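Extracellular solute-binding protein, family 1 (Bifidobacterium longum subsp. infantis ATCC 15697, PDB 3QUF) probably captures a solute outside the cell and delivers it to an ABC transporter for import, as other family 1 solute-binding proteins do. Local coordinates at residues 210-215 against 371-376; 224-229 against 399-404; 277-282 against 351-356; 135-140 against 367-372. All blocks are in the same frame, centred on the assembly; numbering follows the deposited sequence.

Interaction 1 (210-215 against 371-376); sequences DIWSGK and NWPKSP
Pro373 sets its CD over a face of the Trp212 indole, a CH-pi contact of proline on tryptophan that joins the end of helix 209-212 to the loop leading into helix 376-391. At the root of the tryptophan, Trp212 CB lies 4.0 Å from Pro373 CG. A chi1 of -47° turns Trp212 CG beside the backbone N, opposite the carbonyl carbon, and brings the indole to the loop, where this ring atom is 3.7 Å from Pro373 CG. Further out Pro373 CD takes over: it is 3.4 Å from Trp212 CD2 and stands over the six-membered ring, only 13° off the normal to it. Proline suits the place because CD, bonded to the ring nitrogen, carries polarised hydrogens that an electron-rich indole face attracts. On the pyrrole side Trp212 NE1 is hydrogen-bonded to Asp206 OD1, which helps fix how the ring is turned, and Trp408 also meets the indole. Replacing Trp212 by an alanine would probably leave Pro373 without the flat surface on which it rests and Asp206 without its N-H donor. Just beyond, Gly214 ends the helix in a Schellman motif, whose positive phi glycine adopts easily. At the far rim of the indole, Trp212 CZ2 lies 4.2 Å from Asn371 O, and CH2 approaches Trp372 CE3 at 3.7 Å.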
# COMPACT_ATOMS: atom_id res chain seq x y z
N ASP A 210 6.38 -15.19 -6.60
CA ASP A 210 6.66 -16.23 -7.65
C ASP A 210 7.01 -15.53 -8.97
O ASP A 210 7.92 -15.98 -9.68
CB ASP A 210 5.48 -17.19 -7.89
CG ASP A 210 5.29 -18.21 -6.76
OD1 ASP A 210 6.21 -18.35 -5.94
OD2 ASP A 210 4.22 -18.88 -6.72
N ILE A 211 6.30 -14.45 -9.30
CA ILE A 211 6.65 -13.67 -10.48
C ILE A 211 8.01 -13.00 -10.31
O ILE A 211 8.88 -13.08 -11.20
CB ILE A 211 5.55 -12.69 -10.89
CG1 ILE A 211 4.31 -13.48 -11.32
CG2 ILE A 211 6.01 -11.76 -12.05
CD1 ILE A 211 3.05 -12.62 -11.50
N TRP A 212 8.24 -12.36 -9.17
CA TRP A 212 9.48 -11.61 -9.00
C TRP A 212 10.68 -12.55 -9.08
O TRP A 212 11.72 -12.19 -9.62
CB TRP A 212 9.53 -10.86 -7.68
CG TRP A 212 8.34 -10.06 -7.26
CD1 TRP A 212 7.96 -9.87 -6.02
CD2 TRP A 212 7.46 -9.25 -8.09
NE1 TRP A 212 6.87 -9.06 -5.95
CE2 TRP A 212 6.54 -8.66 -7.22
CE3 TRP A 212 7.35 -9.02 -9.46
CZ2 TRP A 212 5.53 -7.78 -7.67
CZ3 TRP A 212 6.32 -8.18 -9.90
CH2 TRP A 212 5.45 -7.56 -9.00
N SER A 213 10.52 -13.77 -8.56
CA SER A 213 11.63 -14.72 -8.51
C SER A 213 11.78 -15.55 -9.78
O SER A 213 12.72 -16.35 -9.87
CB SER A 213 11.45 -15.65 -7.31
OG SER A 213 10.33 -16.46 -7.51
N GLY A 214 10.89 -15.38 -10.75
CA GLY A 214 10.95 -16.07 -12.04
C GLY A 214 10.32 -17.45 -12.02
O GLY A 214 10.37 -18.18 -13.02
N LYS A 215 9.72 -17.83 -10.89
CA LYS A 215 9.08 -19.15 -10.75
C LYS A 215 7.69 -19.19 -11.40
O LYS A 215 7.13 -20.28 -11.64
CB LYS A 215 8.95 -19.52 -9.26
CG LYS A 215 10.27 -19.55 -8.46
CD LYS A 215 10.95 -20.87 -8.60
CE LYS A 215 12.30 -20.89 -7.92
NZ LYS A 215 12.88 -22.24 -8.11
N ASN A 371 3.83 -3.91 -5.37
CA ASN A 371 5.00 -3.04 -5.19
C ASN A 371 6.13 -3.62 -6.03
O ASN A 371 6.96 -4.43 -5.57
CB ASN A 371 5.35 -2.90 -3.70
CG ASN A 371 4.37 -2.05 -2.93
OD1 ASN A 371 3.78 -2.46 -1.91
ND2 ASN A 371 4.18 -0.87 -3.41
N TRP A 372 6.16 -3.27 -7.31
CA TRP A 372 7.06 -3.90 -8.26
C TRP A 372 8.52 -3.74 -7.81
O TRP A 372 8.91 -2.64 -7.45
CB TRP A 372 6.97 -3.26 -9.62
CG TRP A 372 5.58 -2.85 -10.06
CD1 TRP A 372 4.98 -1.66 -9.83
CD2 TRP A 372 4.66 -3.63 -10.82
NE1 TRP A 372 3.74 -1.64 -10.40
CE2 TRP A 372 3.52 -2.84 -11.02
CE3 TRP A 372 4.70 -4.89 -11.40
CZ2 TRP A 372 2.43 -3.27 -11.77
CZ3 TRP A 372 3.60 -5.32 -12.13
CH2 TRP A 372 2.49 -4.53 -12.28
N PRO A 373 9.31 -4.81 -7.85
CA PRO A 373 10.72 -4.65 -7.43
C PRO A 373 11.66 -4.09 -8.46
O PRO A 373 12.84 -3.86 -8.16
CB PRO A 373 11.13 -6.07 -7.03
CG PRO A 373 10.26 -6.95 -7.82
CD PRO A 373 8.93 -6.23 -7.84
N LYS A 374 11.20 -3.96 -9.69
CA LYS A 374 12.00 -3.35 -10.76
C LYS A 374 11.12 -2.35 -11.46
O LYS A 374 9.94 -2.62 -11.61
CB LYS A 374 12.44 -4.41 -11.76
CG LYS A 374 13.21 -5.55 -11.16
CD LYS A 374 13.57 -6.64 -12.18
CE LYS A 374 14.60 -7.61 -11.52
NZ LYS A 374 14.84 -8.87 -12.28
N SER A 375 11.70 -1.21 -11.86
CA SER A 375 11.05 -0.18 -12.72
C SER A 375 9.55 0.01 -12.44
O SER A 375 8.70 -0.29 -13.29
CB SER A 375 11.27 -0.50 -14.20
OG SER A 375 12.65 -0.63 -14.57
N PRO A 376 9.22 0.42 -11.22
CA PRO A 376 7.83 0.44 -10.83
C PRO A 376 7.01 1.43 -11.65
O PRO A 376 5.84 1.17 -11.93
CB PRO A 376 7.87 0.85 -9.36
CG PRO A 376 9.29 1.09 -9.02
CD PRO A 376 10.13 0.61 -10.07

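Interaction 2 (224-229 against 399-404); sequences PVFKRW and DAAKAL
Phe226 presents its ring to helix 399-404 in two ways at once, one face to an alanine and an edge to a leucine. Ala400 CB sits 3.9 Å above the plane, offset toward the rim, and makes a CH-pi contact 17° off the ring normal. Leu404 CD1 instead lies in the ring plane, 3.9 Å from Phe226 CZ, with the two side chains running obliquely to each other. Next to them Ala401 CB approaches Phe226 CD2 at 4.2 Å. The small alanines suit their places because they let a whole phenyl ring enter between helices whose segment axes are 9.9 Å apart. Phe190 of helix 188-199 stacks on the same ring, and Ile390 touches it from helix 376-391, making it part of a wider apolar core. An alanine at Phe226 would probably open a gap between the helices and leave Ala400 and Leu404 without the ring they pack against. Together with Ala397, the residues Ala400, Ala401 and Leu404 make the four-residue hollow into which Phe226 fits, a knob-into-hole contact between two helices that run roughly antiparallel, at 139°, in a helical part of this solute-binding fold.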
# COMPACT_ATOMS: atom_id res chain seq x y z
N PRO A 224 -5.98 -15.40 -14.75
CA PRO A 224 -7.27 -15.78 -14.14
C PRO A 224 -7.94 -14.66 -13.36
O PRO A 224 -9.16 -14.62 -13.26
CB PRO A 224 -6.91 -16.92 -13.20
CG PRO A 224 -5.45 -16.87 -13.00
CD PRO A 224 -4.86 -16.21 -14.25
N VAL A 225 -7.13 -13.75 -12.84
CA VAL A 225 -7.66 -12.62 -12.10
C VAL A 225 -8.21 -11.59 -13.06
O VAL A 225 -9.32 -11.10 -12.88
CB VAL A 225 -6.61 -12.03 -11.13
CG1 VAL A 225 -7.22 -10.89 -10.24
CG2 VAL A 225 -6.04 -13.14 -10.25
N PHE A 226 -7.49 -11.33 -14.13
CA PHE A 226 -7.98 -10.46 -15.18
C PHE A 226 -9.29 -11.02 -15.76
O PHE A 226 -10.17 -10.25 -16.11
CB PHE A 226 -6.98 -10.34 -16.32
CG PHE A 226 -5.89 -9.28 -16.13
CD1 PHE A 226 -6.19 -7.98 -15.75
CD2 PHE A 226 -4.58 -9.59 -16.42
CE1 PHE A 226 -5.16 -7.01 -15.64
CE2 PHE A 226 -3.57 -8.64 -16.32
CZ PHE A 226 -3.87 -7.35 -15.93
N LYS A 227 -9.41 -12.34 -15.87
CA LYS A 227 -10.63 -12.95 -16.42
C LYS A 227 -11.84 -12.62 -15.56
O LYS A 227 -12.92 -12.32 -16.08
CB LYS A 227 -10.51 -14.48 -16.54
CG LYS A 227 -9.63 -14.99 -17.67
CD LYS A 227 -9.91 -16.50 -17.93
CE LYS A 227 -8.90 -17.18 -18.89
NZ LYS A 227 -8.58 -16.40 -20.11
N ARG A 228 -11.67 -12.71 -14.24
CA ARG A 228 -12.77 -12.42 -13.34
C ARG A 228 -13.04 -10.93 -13.29
O ARG A 228 -14.20 -10.49 -13.26
CB ARG A 228 -12.49 -13.00 -11.96
CG ARG A 228 -12.34 -14.52 -11.96
CD ARG A 228 -13.57 -15.22 -12.60
NE ARG A 228 -14.82 -14.80 -11.95
CZ ARG A 228 -15.99 -14.60 -12.56
NH1 ARG A 228 -16.12 -14.75 -13.86
NH2 ARG A 228 -17.05 -14.21 -11.85
N TRP A 229 -11.98 -10.14 -13.33
CA TRP A 229 -12.14 -8.68 -13.40
C TRP A 229 -12.81 -8.27 -14.72
O TRP A 229 -13.72 -7.45 -14.70
CB TRP A 229 -10.76 -7.99 -13.21
CG TRP A 229 -10.81 -6.58 -12.72
CD1 TRP A 229 -11.16 -6.16 -11.50
CD2 TRP A 229 -10.48 -5.41 -13.48
NE1 TRP A 229 -11.06 -4.78 -11.42
CE2 TRP A 229 -10.63 -4.31 -12.62
CE3 TRP A 229 -10.04 -5.19 -14.78
CZ2 TRP A 229 -10.40 -3.00 -13.03
CZ3 TRP A 229 -9.79 -3.90 -15.18
CH2 TRP A 229 -9.99 -2.82 -14.30
N ASP A 399 -4.31 -11.57 -23.17
CA ASP A 399 -3.50 -10.56 -23.88
C ASP A 399 -2.90 -9.54 -22.92
O ASP A 399 -1.75 -9.14 -23.08
CB ASP A 399 -4.32 -9.79 -24.93
CG ASP A 399 -4.77 -10.66 -26.12
OD1 ASP A 399 -4.04 -11.62 -26.52
OD2 ASP A 399 -5.87 -10.33 -26.66
N ALA A 400 -3.70 -9.07 -21.97
CA ALA A 400 -3.20 -8.13 -20.95
C ALA A 400 -2.06 -8.74 -20.16
O ALA A 400 -1.02 -8.10 -19.96
CB ALA A 400 -4.32 -7.72 -20.01
N ALA A 401 -2.23 -9.99 -19.72
CA ALA A 401 -1.18 -10.66 -18.97
C ALA A 401 0.09 -10.87 -19.82
O ALA A 401 1.19 -10.68 -19.32
CB ALA A 401 -1.68 -11.97 -18.38
N LYS A 402 -0.08 -11.22 -21.09
CA LYS A 402 1.06 -11.42 -21.98
C LYS A 402 1.81 -10.11 -22.17
O LYS A 402 3.05 -10.11 -22.23
CB LYS A 402 0.62 -11.99 -23.33
CG LYS A 402 0.12 -13.46 -23.28
CD LYS A 402 -0.39 -13.95 -24.64
CE LYS A 402 -0.27 -15.46 -24.77
NZ LYS A 402 -0.76 -15.96 -26.12
N ALA A 403 1.08 -8.99 -22.25
CA ALA A 403 1.74 -7.68 -22.37
C ALA A 403 2.59 -7.32 -21.15
O ALA A 403 3.69 -6.79 -21.26
CB ALA A 403 0.74 -6.58 -22.66
N LEU A 404 2.07 -7.62 -19.96
CA LEU A 404 2.83 -7.45 -18.74
C LEU A 404 4.09 -8.33 -18.72
O LEU A 404 5.14 -7.86 -18.35
CB LEU A 404 1.96 -7.70 -17.51
CG LEU A 404 0.91 -6.61 -17.21
CD1 LEU A 404 0.02 -7.04 -16.07
CD2 LEU A 404 1.57 -5.28 -16.87

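Interaction 3 (277-282 against 351-356); sequences IDFGVA and PAELKD
The Phe279 ring and the Glu353 carboxylate lie in nearly parallel planes, 1° apart, yet it is the aliphatic part of the glutamate that does the touching: Glu353 CG is 3.9 Å from Phe279 CZ. At the ring's edge, in its plane, lies Ile277 O, while Leu269, Leu272 and Phe142 also pack against the phenyl group. The contact joins strand 279-282, antiparallel to strand 135-144 in the main sheet, to the turn that leads into helix 355-362. Glu353 CG, opposite its carbonyl carbon, lies against the ring, and the bend at chi2 (86°) turns the carboxylate from there, OE2 being hydrogen-bonded to Gln273 NE2; a side chain with both an apolar stem and a polar end suits this partly exposed position. Deeper in, the branched Val281 fills the space between strand and turn. With Val281 CG1 opposite the backbone N (chi1 -177°), that methyl lies 3.9 Å from Leu354 CD2, whereas Val281 CB comes to 3.5 Å from Glu353 O. Gly280 and Ala282 bond through their backbones to strand 135-144, and Val281 between them turns its own N and O to water. Two waters donate to Glu353 O; one of them also donates to Val281 O, and the other accepts the N-H of Val281 at 3.0 Å between N and water while its bond to Glu353 O measures 2.8 Å.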
# COMPACT_ATOMS: atom_id res chain seq x y z
N ILE A 277 -24.48 10.68 2.90
CA ILE A 277 -24.51 9.26 2.60
C ILE A 277 -24.38 8.39 3.86
O ILE A 277 -23.46 8.56 4.65
CB ILE A 277 -23.37 8.84 1.63
CG1 ILE A 277 -23.33 9.75 0.40
CG2 ILE A 277 -23.56 7.35 1.24
CD1 ILE A 277 -24.65 9.85 -0.36
N ASP A 278 -25.31 7.46 4.01
CA ASP A 278 -25.19 6.40 4.99
C ASP A 278 -24.27 5.34 4.36
O ASP A 278 -24.73 4.52 3.59
CB ASP A 278 -26.55 5.80 5.31
CG ASP A 278 -26.52 4.81 6.48
OD1 ASP A 278 -25.47 4.72 7.15
OD2 ASP A 278 -27.56 4.13 6.72
N PHE A 279 -23.00 5.40 4.68
CA PHE A 279 -21.99 4.53 4.04
C PHE A 279 -21.42 3.45 4.97
O PHE A 279 -21.31 3.65 6.16
CB PHE A 279 -20.85 5.38 3.45
CG PHE A 279 -19.90 5.95 4.49
CD1 PHE A 279 -20.19 7.16 5.13
CD2 PHE A 279 -18.73 5.29 4.84
CE1 PHE A 279 -19.32 7.68 6.09
CE2 PHE A 279 -17.86 5.81 5.79
CZ PHE A 279 -18.16 7.01 6.42
N GLY A 280 -21.03 2.31 4.39
CA GLY A 280 -20.29 1.31 5.12
C GLY A 280 -18.96 1.06 4.44
O GLY A 280 -18.71 1.61 3.37
N VAL A 281 -18.09 0.27 5.08
CA VAL A 281 -16.78 -0.03 4.55
C VAL A 281 -16.54 -1.52 4.60
O VAL A 281 -16.55 -2.10 5.69
CB VAL A 281 -15.64 0.68 5.33
CG1 VAL A 281 -14.30 0.39 4.67
CG2 VAL A 281 -15.91 2.20 5.37
N ALA A 282 -16.22 -2.12 3.44
CA ALA A 282 -16.07 -3.56 3.33
C ALA A 282 -14.74 -3.88 2.70
O ALA A 282 -14.23 -3.08 1.92
CB ALA A 282 -17.19 -4.12 2.46
N PRO A 351 -11.57 4.51 13.66
CA PRO A 351 -12.92 5.02 13.48
C PRO A 351 -13.88 3.87 13.35
O PRO A 351 -13.56 2.88 12.69
CB PRO A 351 -12.81 5.82 12.17
CG PRO A 351 -11.41 6.22 12.09
CD PRO A 351 -10.63 5.08 12.68
N ALA A 352 -15.07 4.00 13.95
CA ALA A 352 -16.10 2.97 13.93
C ALA A 352 -16.33 2.34 12.56
O ALA A 352 -16.47 1.12 12.43
CB ALA A 352 -17.43 3.51 14.46
N GLU A 353 -16.39 3.18 11.54
CA GLU A 353 -16.70 2.69 10.20
C GLU A 353 -15.58 1.76 9.68
O GLU A 353 -15.84 0.94 8.80
CB GLU A 353 -16.86 3.88 9.24
CG GLU A 353 -17.99 4.83 9.61
CD GLU A 353 -17.62 5.95 10.63
OE1 GLU A 353 -16.57 5.92 11.30
OE2 GLU A 353 -18.43 6.91 10.73
N LEU A 354 -14.36 1.92 10.18
CA LEU A 354 -13.23 1.14 9.70
C LEU A 354 -12.90 -0.03 10.64
O LEU A 354 -11.92 -0.73 10.44
CB LEU A 354 -12.01 2.04 9.57
CG LEU A 354 -12.08 3.12 8.49
CD1 LEU A 354 -10.91 4.08 8.63
CD2 LEU A 354 -12.08 2.47 7.15
N LYS A 355 -13.71 -0.25 11.68
CA LYS A 355 -13.31 -1.25 12.68
C LYS A 355 -13.12 -2.62 12.07
O LYS A 355 -12.10 -3.24 12.34
CB LYS A 355 -14.32 -1.36 13.81
CG LYS A 355 -13.85 -2.32 14.91
CD LYS A 355 -14.87 -2.40 16.03
CE LYS A 355 -14.40 -3.31 17.17
NZ LYS A 355 -13.03 -2.96 17.60
N ASP A 356 -14.07 -3.09 11.26
CA ASP A 356 -13.98 -4.41 10.56
C ASP A 356 -12.71 -4.49 9.72
O ASP A 356 -11.90 -5.42 9.86
CB ASP A 356 -15.23 -4.68 9.71
CG ASP A 356 -15.21 -6.07 8.94
OD1 ASP A 356 -14.81 -7.12 9.52
OD2 ASP A 356 -15.65 -6.11 7.76
O HOH W 1 -14.75 -1.63 8.30
O HOH W 2 -18.45 0.24 8.01
O HOH W 3 -17.30 -4.19 6.64

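Interaction 4 (135-140 against 367-372); sequences SAWVGA and FYWVNW
Trp137 drives the edge of its indole into the face of Trp369, a T-shaped pair with planes at 74° and centroids 5.3 Å apart, measured from the six-membered ring of Trp137 to the five-membered ring of Trp369. The touching edge is formed by CZ2 and CH2: Trp137 CZ2 is 3.8 Å from Trp369 CG, and Trp137 CH2 is 3.7 Å from Trp369 CE3. Although the CB of Trp137 points away from the other segment, a chi1 of 65° places CG between the backbone N and the carbonyl carbon, and the long indole comes back to reach its partner. Trp369 points its CB toward strand 135-140 and lays its flat surface across that edge. Tryptophan suits both places, since one offers a rim of partly positive C-H groups and the other a broad electron-rich face. Phe367, two residues earlier on the same side of the chain, is a looser neighbour: its CE2 stays 4.7 Å from Ala136 CB, and its ring meets Phe362. Asn296 of strand 295-305 touches both tryptophans.

A water joins the polar ends. It accepts a weak bond from Trp137 NE1, at 3.4 Å between N and water, and a firmer one from Asn371 ND2 at 3.0 Å. The indole pair is thus held mainly by quadrupole attraction and dispersion, while the water lets Trp137 keep its N-H partly satisfied at a position that is not fully buried, consistent with aromatic groups facing a cleft.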
# COMPACT_ATOMS: atom_id res chain seq x y z
N SER A 135 4.71 1.67 9.81
CA SER A 135 3.38 2.21 9.57
C SER A 135 2.93 1.83 8.19
O SER A 135 3.73 1.43 7.34
CB SER A 135 3.37 3.72 9.74
OG SER A 135 4.24 4.29 8.82
N ALA A 136 1.62 1.95 7.96
CA ALA A 136 1.00 1.45 6.74
C ALA A 136 -0.22 2.28 6.42
O ALA A 136 -0.81 2.93 7.28
CB ALA A 136 0.59 -0.02 6.90
N TRP A 137 -0.59 2.23 5.16
CA TRP A 137 -1.85 2.74 4.70
C TRP A 137 -2.74 1.57 4.29
O TRP A 137 -2.24 0.48 3.99
CB TRP A 137 -1.61 3.64 3.49
CG TRP A 137 -1.05 2.92 2.29
CD1 TRP A 137 0.27 2.69 1.98
CD2 TRP A 137 -1.81 2.31 1.23
NE1 TRP A 137 0.38 1.94 0.84
CE2 TRP A 137 -0.88 1.73 0.33
CE3 TRP A 137 -3.17 2.21 0.95
CZ2 TRP A 137 -1.28 1.04 -0.80
CZ3 TRP A 137 -3.57 1.52 -0.19
CH2 TRP A 137 -2.63 0.94 -1.04
N VAL A 138 -4.04 1.85 4.21
CA VAL A 138 -5.01 0.87 3.75
C VAL A 138 -6.06 1.49 2.84
O VAL A 138 -6.28 2.71 2.83
CB VAL A 138 -5.70 0.17 4.91
CG1 VAL A 138 -4.69 -0.62 5.74
CG2 VAL A 138 -6.50 1.17 5.75
N GLY A 139 -6.67 0.64 2.03
CA GLY A 139 -7.78 1.04 1.18
C GLY A 139 -8.79 -0.10 1.10
O GLY A 139 -8.43 -1.28 1.25
N ALA A 140 -10.03 0.24 0.80
CA ALA A 140 -11.11 -0.75 0.81
C ALA A 140 -12.33 -0.22 0.06
O ALA A 140 -12.24 0.84 -0.57
CB ALA A 140 -11.47 -1.11 2.29
N PHE A 367 -3.69 -7.45 3.84
CA PHE A 367 -3.59 -6.26 3.02
C PHE A 367 -2.44 -6.44 2.03
O PHE A 367 -1.42 -7.09 2.34
CB PHE A 367 -3.39 -4.99 3.86
CG PHE A 367 -2.11 -4.99 4.70
CD1 PHE A 367 -2.11 -5.51 5.98
CD2 PHE A 367 -0.96 -4.37 4.23
CE1 PHE A 367 -0.97 -5.49 6.75
CE2 PHE A 367 0.20 -4.34 4.99
CZ PHE A 367 0.18 -4.89 6.26
N TYR A 368 -2.59 -5.86 0.85
CA TYR A 368 -1.60 -6.02 -0.20
C TYR A 368 -1.69 -4.88 -1.20
O TYR A 368 -2.74 -4.29 -1.37
CB TYR A 368 -1.79 -7.37 -0.93
CG TYR A 368 -0.75 -7.65 -1.97
CD1 TYR A 368 0.58 -7.79 -1.61
CD2 TYR A 368 -1.07 -7.70 -3.34
CE1 TYR A 368 1.57 -8.03 -2.54
CE2 TYR A 368 -0.13 -8.01 -4.26
CZ TYR A 368 1.23 -8.14 -3.86
OH TYR A 368 2.22 -8.39 -4.76
N TRP A 369 -0.56 -4.60 -1.84
CA TRP A 369 -0.47 -3.72 -2.98
C TRP A 369 0.66 -4.27 -3.87
O TRP A 369 1.61 -4.86 -3.36
CB TRP A 369 -0.16 -2.28 -2.53
CG TRP A 369 -0.40 -1.29 -3.63
CD1 TRP A 369 0.55 -0.56 -4.30
CD2 TRP A 369 -1.66 -0.91 -4.19
NE1 TRP A 369 -0.05 0.24 -5.25
CE2 TRP A 369 -1.41 0.03 -5.20
CE3 TRP A 369 -2.98 -1.31 -3.94
CZ2 TRP A 369 -2.43 0.59 -5.96
CZ3 TRP A 369 -3.98 -0.75 -4.68
CH2 TRP A 369 -3.70 0.19 -5.69
N VAL A 370 0.54 -4.11 -5.19
CA VAL A 370 1.60 -4.57 -6.09
C VAL A 370 2.76 -3.56 -6.06
O VAL A 370 2.67 -2.47 -6.67
CB VAL A 370 1.12 -4.79 -7.52
CG1 VAL A 370 2.28 -5.32 -8.40
CG2 VAL A 370 -0.03 -5.89 -7.57
N ASN A 371 3.83 -3.91 -5.37
CA ASN A 371 5.00 -3.04 -5.19
C ASN A 371 6.13 -3.62 -6.03
O ASN A 371 6.96 -4.43 -5.57
CB ASN A 371 5.35 -2.90 -3.70
CG ASN A 371 4.37 -2.05 -2.93
OD1 ASN A 371 3.78 -2.46 -1.91
ND2 ASN A 371 4.18 -0.87 -3.41
N TRP A 372 6.16 -3.27 -7.31
CA TRP A 372 7.06 -3.90 -8.26
C TRP A 372 8.52 -3.74 -7.81
O TRP A 372 8.91 -2.64 -7.45
CB TRP A 372 6.97 -3.26 -9.62
CG TRP A 372 5.58 -2.85 -10.06
CD1 TRP A 372 4.98 -1.66 -9.83
CD2 TRP A 372 4.66 -3.63 -10.82
NE1 TRP A 372 3.74 -1.64 -10.40
CE2 TRP A 372 3.52 -2.84 -11.02
CE3 TRP A 372 4.70 -4.89 -11.40
CZ2 TRP A 372 2.43 -3.27 -11.77
CZ3 TRP A 372 3.60 -5.32 -12.13
CH2 TRP A 372 2.49 -4.53 -12.28
O HOH W 4 2.28 0.14 -1.31

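Interactions 1 and 4 share Asn371 and Trp372, so the segment that leaves strand 367-368 packs first against strand 135-144 and then against helix 209-212; Trp212 CH2 touches Val370 CG1 at 3.9 Å between them. Interaction 4 lies about 2 Å from the centre of the chain. Interaction 3 adjoins it through the sheet, with Ala282 O 3.4 Å from Ala140 CB. Interaction 2 does not touch interaction 1, the nearest atoms being about 5 Å apart, though Trp408 of helix 397-408, which carries residues 399-404, meets Trp212. An acetic acid, probably from the crystallisation liquor, lies about 6 Å from the Pro373 side chain; such molecules often mark pockets, though this one does not by itself identify the solute site.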